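Flavoprotein 390 (Photobacterium phosphoreum, PDB 1FVP) binds two flavin mononucleotides per subunit, each carrying a covalently attached myristate, and is a homodimeric relative of bacterial luciferase, possibly with monooxygenase activity. Local coordinates at residues L29-I34 against S212-L217; E101-L106 against H126-H131. One frame throughout, in Å; residues are numbered along the deposited sequence.

Contact 1. Residues L29-I34 against S212-L217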
ATOM      1  N   LEU A  29       3.814  -5.040  15.739  1.00 24.98           N
ATOM      2  CA  LEU A  29       2.359  -5.277  15.949  1.00 25.12           C
ATOM      3  C   LEU A  29       1.833  -4.320  17.020  1.00 26.15           C
ATOM      4  O   LEU A  29       0.643  -3.957  17.119  1.00 26.27           O
ATOM      5  CB  LEU A  29       2.212  -6.753  16.222  1.00 23.72           C
ATOM      6  CG  LEU A  29       1.301  -7.654  15.428  1.00 22.99           C
ATOM      7  CD1 LEU A  29       1.665  -7.741  13.950  1.00 22.14           C
ATOM      8  CD2 LEU A  29       1.452  -9.065  16.013  1.00 22.29           C
ATOM      9  N   GLU A  30       2.763  -3.859  17.841  1.00 27.41           N
ATOM     10  CA  GLU A  30       2.520  -2.923  18.944  1.00 28.44           C
ATOM     11  C   GLU A  30       2.452  -1.497  18.397  1.00 28.45           C
ATOM     12  O   GLU A  30       1.667  -0.680  18.877  1.00 28.62           O
ATOM     13  CB  GLU A  30       3.649  -2.930  19.970  1.00 29.87           C
ATOM     14  CG  GLU A  30       3.255  -3.058  21.433  1.00 31.66           C
ATOM     15  CD  GLU A  30       2.434  -1.916  21.957  1.00 33.05           C
ATOM     16  OE1 GLU A  30       2.937  -0.810  22.083  1.00 34.65           O
ATOM     17  OE2 GLU A  30       1.258  -2.232  22.236  1.00 33.27           O
ATOM     18  N   THR A  31       3.305  -1.283  17.405  1.00 28.24           N
ATOM     19  CA  THR A  31       3.426  -0.019  16.695  1.00 27.83           C
ATOM     20  C   THR A  31       2.075   0.237  16.012  1.00 28.11           C
ATOM     21  O   THR A  31       1.687   1.388  15.816  1.00 28.71           O
ATOM     22  CB  THR A  31       4.554   0.011  15.592  1.00 27.86           C
ATOM     23  OG1 THR A  31       5.709  -0.774  16.017  1.00 27.15           O
ATOM     24  CG2 THR A  31       4.979   1.433  15.195  1.00 27.91           C
ATOM     25  N   LEU A  32       1.415  -0.854  15.645  1.00 28.18           N
ATOM     26  CA  LEU A  32       0.116  -0.842  14.963  1.00 27.28           C
ATOM     27  C   LEU A  32      -1.021  -0.718  15.981  1.00 27.97           C
ATOM     28  O   LEU A  32      -2.079  -0.147  15.655  1.00 28.08           O
ATOM     29  CB  LEU A  32      -0.052  -2.110  14.129  1.00 24.97           C
ATOM     30  CG  LEU A  32       0.725  -2.308  12.851  1.00 24.09           C
ATOM     31  CD1 LEU A  32       0.530  -3.725  12.316  1.00 23.36           C
ATOM     32  CD2 LEU A  32       0.277  -1.298  11.810  1.00 23.63           C
ATOM     33  N   ARG A  33      -0.750  -1.303  17.153  1.00 28.26           N
ATOM     34  CA  ARG A  33      -1.771  -1.268  18.217  1.00 28.04           C
ATOM     35  C   ARG A  33      -2.090   0.185  18.570  1.00 27.83           C
ATOM     36  O   ARG A  33      -3.268   0.582  18.594  1.00 27.51           O
ATOM     37  CB  ARG A  33      -1.392  -2.060  19.465  1.00 28.48           C
ATOM     38  CG  ARG A  33      -2.554  -2.152  20.460  1.00 29.06           C
ATOM     39  CD  ARG A  33      -2.141  -2.707  21.783  1.00 29.19           C
ATOM     40  NE  ARG A  33      -1.097  -1.912  22.395  1.00 29.04           N
ATOM     41  CZ  ARG A  33      -1.277  -0.662  22.833  1.00 30.05           C
ATOM     42  NH1 ARG A  33      -2.455  -0.048  22.798  1.00 29.03           N
ATOM     43  NH2 ARG A  33      -0.185  -0.021  23.285  1.00 30.59           N
ATOM     44  N   ILE A  34      -1.026   0.930  18.827  1.00 27.78           N
ATOM     45  CA  ILE A  34      -1.147   2.354  19.202  1.00 27.83           C
ATOM     46  C   ILE A  34      -2.011   3.044  18.152  1.00 28.52           C
ATOM     47  O   ILE A  34      -3.030   3.685  18.439  1.00 27.64           O
ATOM     48  CB  ILE A  34       0.278   2.977  19.372  1.00 26.77           C
ATOM     49  CG1 ILE A  34       1.096   1.977  20.213  1.00 26.87           C
ATOM     50  CG2 ILE A  34       0.234   4.399  19.957  1.00 26.08           C
ATOM     51  CD1 ILE A  34       2.522   2.384  20.635  1.00 27.50           C
ATOM     52  N   SER A 212       5.103   5.990  24.232  1.00 20.78           N
ATOM     53  CA  SER A 212       5.026   7.331  24.831  1.00 21.56           C
ATOM     54  C   SER A 212       5.366   8.455  23.888  1.00 22.14           C
ATOM     55  O   SER A 212       4.780   9.553  24.013  1.00 22.34           O
ATOM     56  CB  SER A 212       5.809   7.397  26.133  1.00 21.83           C
ATOM     57  OG  SER A 212       5.032   6.661  27.087  1.00 22.81           O
ATOM     58  N   VAL A 213       6.286   8.188  22.981  1.00 22.96           N
ATOM     59  CA  VAL A 213       6.689   9.175  21.977  1.00 23.06           C
ATOM     60  C   VAL A 213       5.599   9.231  20.890  1.00 23.65           C
ATOM     61  O   VAL A 213       5.663  10.140  20.056  1.00 24.13           O
ATOM     62  CB  VAL A 213       8.031   8.858  21.306  1.00 22.62           C
ATOM     63  CG1 VAL A 213       8.946  10.079  21.348  1.00 23.41           C
ATOM     64  CG2 VAL A 213       8.701   7.607  21.799  1.00 21.96           C
ATOM     65  N   MET A 214       4.690   8.267  20.904  1.00 24.20           N
ATOM     66  CA  MET A 214       3.625   8.221  19.892  1.00 24.70           C
ATOM     67  C   MET A 214       2.378   8.946  20.370  1.00 25.08           C
ATOM     68  O   MET A 214       1.957   9.917  19.723  1.00 25.04           O
ATOM     69  CB  MET A 214       3.334   6.817  19.387  1.00 24.39           C
ATOM     70  CG  MET A 214       4.288   6.472  18.259  1.00 23.80           C
ATOM     71  SD  MET A 214       3.903   4.779  17.714  1.00 23.21           S
ATOM     72  CE  MET A 214       2.413   5.059  16.756  1.00 23.22           C
ATOM     73  N   ILE A 215       1.821   8.498  21.478  1.00 26.00           N
ATOM     74  CA  ILE A 215       0.611   9.177  21.970  1.00 26.79           C
ATOM     75  C   ILE A 215       0.920  10.580  22.456  1.00 27.12           C
ATOM     76  O   ILE A 215      -0.067  11.313  22.677  1.00 27.38           O
ATOM     77  CB  ILE A 215      -0.255   8.284  22.896  1.00 27.18           C
ATOM     78  CG1 ILE A 215      -0.266   8.778  24.365  1.00 27.36           C
ATOM     79  CG2 ILE A 215       0.097   6.774  22.810  1.00 27.45           C
ATOM     80  CD1 ILE A 215      -1.729   9.125  24.828  1.00 27.94           C
ATOM     81  N   ASP A 216       2.170  10.974  22.598  1.00 27.80           N
ATOM     82  CA  ASP A 216       2.480  12.339  23.041  1.00 28.84           C
ATOM     83  C   ASP A 216       2.033  13.333  21.940  1.00 28.82           C
ATOM     84  O   ASP A 216       1.220  14.215  22.192  1.00 29.32           O
ATOM     85  CB  ASP A 216       3.949  12.662  23.253  1.00 30.71           C
ATOM     86  CG  ASP A 216       4.333  12.656  24.720  1.00 32.28           C
ATOM     87  OD1 ASP A 216       3.610  11.952  25.448  1.00 32.92           O
ATOM     88  OD2 ASP A 216       5.324  13.375  24.983  1.00 32.97           O
ATOM     89  N   LEU A 217       2.706  13.100  20.843  1.00 28.47           N
ATOM     90  CA  LEU A 217       2.643  13.775  19.558  1.00 28.11           C
ATOM     91  C   LEU A 217       1.246  13.775  18.934  1.00 28.34           C
ATOM     92  O   LEU A 217       0.875  14.660  18.152  1.00 28.20           O
ATOM     93  CB  LEU A 217       3.719  13.079  18.703  1.00 26.55           C
ATOM     94  CG  LEU A 217       3.488  13.139  17.208  1.00 25.65           C
ATOM     95  CD1 LEU A 217       3.478  14.593  16.756  1.00 26.12           C
ATOM     96  CD2 LEU A 217       4.654  12.424  16.548  1.00 26.52           C
TER
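The hydroxyl OG1 of Thr31 is held by three groups, Asn27 O one turn earlier on its own helix, Glu202 OE1 and Lys210 NZ. Lys210 can only donate to it, while the two oxygens are acceptors and must share its one proton; these bonds engage the hydroxyl of a buried residue. With OG1 engaged there, the methyl CG2 is left to face Met214, 4.3 Å from its SD. The Met214 side chain runs extended through chi2 and bends at chi3 (77°), which brings CE to 3.9 Å from Thr31 O and equally close to Ile34 CG2. The sulfur meets the other branch of Ile34, with SD 4.0 Å from CD1. Helices 23-38 and 207-227, the first and last long helices, follow strands 6-11 and 195-199, which are neighbours in the sheet, consistent with the seam where the first and last strands meet in a barrel related to the (beta/alpha)8 barrel of luciferase, incomplete in this protein. The axes of segments 29-34 and 212-217 approach to 10.7 Å and run in nearly the same direction, with a crossing angle of -20°. Ile34 CG2, anti to its own backbone nitrogen, meets both Met214 CE and Ile215 CG2, the latter at 3.7 Å, the two isoleucines crossing at about a right angle. Phe201 adjoins Met214, and Met214 O accepts a hydrogen bond from Tyr42 OH.

Contact 2. Residues E101-L106 against H126-H131; sequences EERLKL and HQLMLH
Leu128 reaches Arg103 through a single methyl: CD1 lies 3.8 Å from NH1 of the guanidinium and 4.2 Å from CD of the same side chain. The two side chains meet at about a right angle, and the methyl stands oblique to the guanidinium plane. Leu130 approaches the same nitrogen differently, its CD2 sitting at the edge of the group, near its plane, 4.4 Å from NH1. Arg103 gets there because its chain, extended at chi2, bends at chi3 (57°) and turns the guanidinium along the strand from Leu128 toward Leu130. On the strand, CG of Leu128 is anti to the backbone nitrogen (chi1 -165°), which carries CD1 toward the helix even though the side chain does not start out in that direction.

Around this meeting point, Phe94 touches both Arg103 and Leu128, Val195 flanks Leu128 on the adjoining strand, and Phe191 and Asp98 lie against Arg103. Backbone hydrogen bonds fix strand 126-134 between its parallel neighbours, Gln127 pairing with Leu92 and Phe94, and Leu128 with Asp196. The contact thus joins helix 100-116 to the closing strand of the beta-alpha-beta unit formed by strand 92-94, this helix and strand 126-134. At one end His126 packs edge-to-face with Tyr110, farther along the same helix, and with Phe94. Near the other end, the side chain of Leu130 comes within about 5 Å of a bound myristylated flavin.

No hydrogen bond links the two segments, and the guanidinium of the buried Arg103 meets the leucines by van der Waals contact alone. Neither leucine can offset its positive charge; Asp98, which touches Arg103, may help to do so electrostatically, though no salt bridge is established.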
ATOM      1  N   GLU A 101      20.274  16.275   1.309  1.00 30.02           N
ATOM      2  CA  GLU A 101      20.825  17.103   0.237  1.00 31.48           C
ATOM      3  C   GLU A 101      20.277  16.596  -1.094  1.00 32.17           C
ATOM      4  O   GLU A 101      19.402  17.226  -1.694  1.00 32.43           O
ATOM      5  CB  GLU A 101      22.340  17.017   0.190  1.00 32.60           C
ATOM      6  CG  GLU A 101      23.102  18.323  -0.020  1.00 34.35           C
ATOM      7  CD  GLU A 101      24.586  18.219   0.239  1.00 34.86           C
ATOM      8  OE1 GLU A 101      25.293  17.468  -0.423  1.00 35.76           O
ATOM      9  OE2 GLU A 101      24.911  18.976   1.181  1.00 34.34           O
ATOM     10  N   GLU A 102      20.799  15.459  -1.517  1.00 32.78           N
ATOM     11  CA  GLU A 102      20.432  14.781  -2.748  1.00 32.98           C
ATOM     12  C   GLU A 102      18.932  14.575  -2.869  1.00 32.31           C
ATOM     13  O   GLU A 102      18.361  14.727  -3.969  1.00 33.61           O
ATOM     14  CB  GLU A 102      21.086  13.413  -2.887  1.00 34.75           C
ATOM     15  CG  GLU A 102      20.610  12.538  -4.051  1.00 37.98           C
ATOM     16  CD  GLU A 102      21.312  11.209  -4.085  1.00 40.57           C
ATOM     17  OE1 GLU A 102      21.787  10.715  -3.066  1.00 42.20           O
ATOM     18  OE2 GLU A 102      21.373  10.661  -5.208  1.00 41.87           O
ATOM     19  N   ARG A 103      18.248  14.252  -1.800  1.00 30.90           N
ATOM     20  CA  ARG A 103      16.791  14.052  -1.922  1.00 29.45           C
ATOM     21  C   ARG A 103      16.146  15.403  -2.178  1.00 29.23           C
ATOM     22  O   ARG A 103      14.953  15.409  -2.550  1.00 30.24           O
ATOM     23  CB  ARG A 103      16.176  13.306  -0.756  1.00 28.11           C
ATOM     24  CG  ARG A 103      15.485  14.107   0.309  1.00 26.47           C
ATOM     25  CD  ARG A 103      14.765  13.233   1.264  1.00 26.19           C
ATOM     26  NE  ARG A 103      15.628  12.248   1.897  1.00 25.07           N
ATOM     27  CZ  ARG A 103      15.567  12.071   3.231  1.00 25.13           C
ATOM     28  NH1 ARG A 103      14.785  12.770   4.041  1.00 24.05           N
ATOM     29  NH2 ARG A 103      16.338  11.106   3.763  1.00 25.17           N
ATOM     30  N   LEU A 104      16.881  16.481  -1.989  1.00 28.72           N
ATOM     31  CA  LEU A 104      16.332  17.838  -2.217  1.00 28.06           C
ATOM     32  C   LEU A 104      16.494  18.204  -3.687  1.00 28.28           C
ATOM     33  O   LEU A 104      15.653  18.933  -4.235  1.00 28.44           O
ATOM     34  CB  LEU A 104      16.889  18.826  -1.224  1.00 27.14           C
ATOM     35  CG  LEU A 104      15.910  19.372  -0.201  1.00 26.46           C
ATOM     36  CD1 LEU A 104      16.643  20.131   0.909  1.00 26.67           C
ATOM     37  CD2 LEU A 104      14.974  20.289  -0.961  1.00 25.58           C
ATOM     38  N   LYS A 105      17.540  17.659  -4.267  1.00 28.27           N
ATOM     39  CA  LYS A 105      17.824  17.824  -5.686  1.00 29.18           C
ATOM     40  C   LYS A 105      16.694  17.191  -6.515  1.00 29.80           C
ATOM     41  O   LYS A 105      16.527  17.565  -7.700  1.00 31.16           O
ATOM     42  CB  LYS A 105      19.107  17.108  -6.097  1.00 28.93           C
ATOM     43  CG  LYS A 105      20.333  17.581  -5.324  1.00 29.50           C
ATOM     44  CD  LYS A 105      21.502  16.623  -5.509  1.00 29.64           C
ATOM     45  CE  LYS A 105      22.357  16.952  -6.716  1.00 29.70           C
ATOM     46  NZ  LYS A 105      23.786  16.652  -6.397  1.00 30.08           N
ATOM     47  N   LEU A 106      15.937  16.264  -5.948  1.00 29.38           N
ATOM     48  CA  LEU A 106      14.847  15.591  -6.667  1.00 28.83           C
ATOM     49  C   LEU A 106      13.527  16.321  -6.588  1.00 29.04           C
ATOM     50  O   LEU A 106      12.797  16.180  -7.606  1.00 30.19           O
ATOM     51  CB  LEU A 106      14.802  14.108  -6.303  1.00 27.23           C
ATOM     52  CG  LEU A 106      16.139  13.402  -6.488  1.00 26.37           C
ATOM     53  CD1 LEU A 106      16.456  12.581  -5.259  1.00 26.88           C
ATOM     54  CD2 LEU A 106      16.040  12.482  -7.688  1.00 26.95           C
ATOM     55  N   HIS A 126       4.122  16.236  -1.324  1.00 28.54           N
ATOM     56  CA  HIS A 126       5.023  15.062  -1.288  1.00 28.30           C
ATOM     57  C   HIS A 126       4.888  14.322   0.024  1.00 27.04           C
ATOM     58  O   HIS A 126       4.165  14.839   0.898  1.00 27.73           O
ATOM     59  CB  HIS A 126       6.485  15.517  -1.532  1.00 29.88           C
ATOM     60  CG  HIS A 126       6.510  16.324  -2.804  1.00 31.83           C
ATOM     61  ND1 HIS A 126       5.921  15.882  -3.968  1.00 31.98           N
ATOM     62  CD2 HIS A 126       7.033  17.544  -3.075  1.00 32.59           C
ATOM     63  CE1 HIS A 126       6.101  16.806  -4.898  1.00 32.53           C
ATOM     64  NE2 HIS A 126       6.773  17.822  -4.395  1.00 32.88           N
ATOM     65  N   GLN A 127       5.515  13.172   0.169  1.00 25.08           N
ATOM     66  CA  GLN A 127       5.443  12.402   1.434  1.00 23.14           C
ATOM     67  C   GLN A 127       6.909  12.108   1.812  1.00 22.31           C
ATOM     68  O   GLN A 127       7.646  11.559   0.976  1.00 21.82           O
ATOM     69  CB  GLN A 127       4.668  11.111   1.411  1.00 22.09           C
ATOM     70  CG  GLN A 127       3.174  11.190   1.424  1.00 20.24           C
ATOM     71  CD  GLN A 127       2.546  11.130   2.779  1.00 19.72           C
ATOM     72  OE1 GLN A 127       1.335  11.165   2.884  1.00 19.04           O
ATOM     73  NE2 GLN A 127       3.313  11.031   3.853  1.00 19.92           N
ATOM     74  N   LEU A 128       7.198  12.499   3.035  1.00 21.11           N
ATOM     75  CA  LEU A 128       8.561  12.356   3.595  1.00 20.05           C
ATOM     76  C   LEU A 128       8.648  11.156   4.526  1.00 18.78           C
ATOM     77  O   LEU A 128       7.815  11.079   5.447  1.00 18.01           O
ATOM     78  CB  LEU A 128       8.851  13.730   4.199  1.00 20.35           C
ATOM     79  CG  LEU A 128      10.261  14.124   4.566  1.00 20.39           C
ATOM     80  CD1 LEU A 128      11.226  13.941   3.407  1.00 19.67           C
ATOM     81  CD2 LEU A 128      10.244  15.581   5.043  1.00 19.58           C
ATOM     82  N   MET A 129       9.611  10.288   4.235  1.00 17.46           N
ATOM     83  CA  MET A 129       9.847   9.069   4.991  1.00 17.11           C
ATOM     84  C   MET A 129      11.126   9.147   5.859  1.00 16.99           C
ATOM     85  O   MET A 129      12.247   9.001   5.327  1.00 17.20           O
ATOM     86  CB  MET A 129       9.968   7.803   4.168  1.00 16.71           C
ATOM     87  CG  MET A 129       9.028   7.622   3.044  1.00 17.45           C
ATOM     88  SD  MET A 129       9.083   5.865   2.502  1.00 17.69           S
ATOM     89  CE  MET A 129      10.839   5.692   2.187  1.00 18.21           C
ATOM     90  N   LEU A 130      10.891   9.274   7.147  1.00 16.09           N
ATOM     91  CA  LEU A 130      11.869   9.352   8.207  1.00 15.66           C
ATOM     92  C   LEU A 130      11.750   8.205   9.238  1.00 15.71           C
ATOM     93  O   LEU A 130      10.695   7.720   9.643  1.00 14.71           O
ATOM     94  CB  LEU A 130      11.661  10.669   8.959  1.00 15.37           C
ATOM     95  CG  LEU A 130      11.471  11.971   8.255  1.00 15.27           C
ATOM     96  CD1 LEU A 130      10.644  12.921   9.104  1.00 14.57           C
ATOM     97  CD2 LEU A 130      12.853  12.561   7.975  1.00 16.20           C
ATOM     98  N   HIS A 131      12.916   7.844   9.724  1.00 16.21           N
ATOM     99  CA  HIS A 131      13.241   6.841  10.717  1.00 16.44           C
ATOM    100  C   HIS A 131      13.413   7.452  12.098  1.00 17.22           C
ATOM    101  O   HIS A 131      14.580   7.515  12.532  1.00 18.48           O
ATOM    102  CB  HIS A 131      14.595   6.120  10.391  1.00 14.85           C
ATOM    103  CG  HIS A 131      14.345   4.680  10.138  1.00 15.53           C
ATOM    104  ND1 HIS A 131      14.623   3.976   9.005  1.00 15.30           N
ATOM    105  CD2 HIS A 131      13.742   3.800  10.990  1.00 16.37           C
ATOM    106  CE1 HIS A 131      14.219   2.719   9.178  1.00 15.79           C
ATOM    107  NE2 HIS A 131      13.673   2.582  10.355  1.00 16.35           N
TER

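How the contacts relate
Both contacts belong to one beta/alpha barrel-like domain but lie in different sectors, their centres 24 Å apart and their nearest atoms about 10 Å apart. Contact 1 joins two helices from near the two ends of the chain, 23-38 and 207-227, whereas contact 2, within the sequence separating them, sets helix 100-116 against strand 126-134. The sheet connects the two: strand 126-134 pairs with strand 195-199, which pairs with strand 6-11, and the latter two strands precede the helices of contact 1. Contact 2 is local to one crossover, while contact 1 ties the ends of the fold together; each has a side chain near a bound flavin (Thr31 about 7 Å, Leu130 about 5 Å).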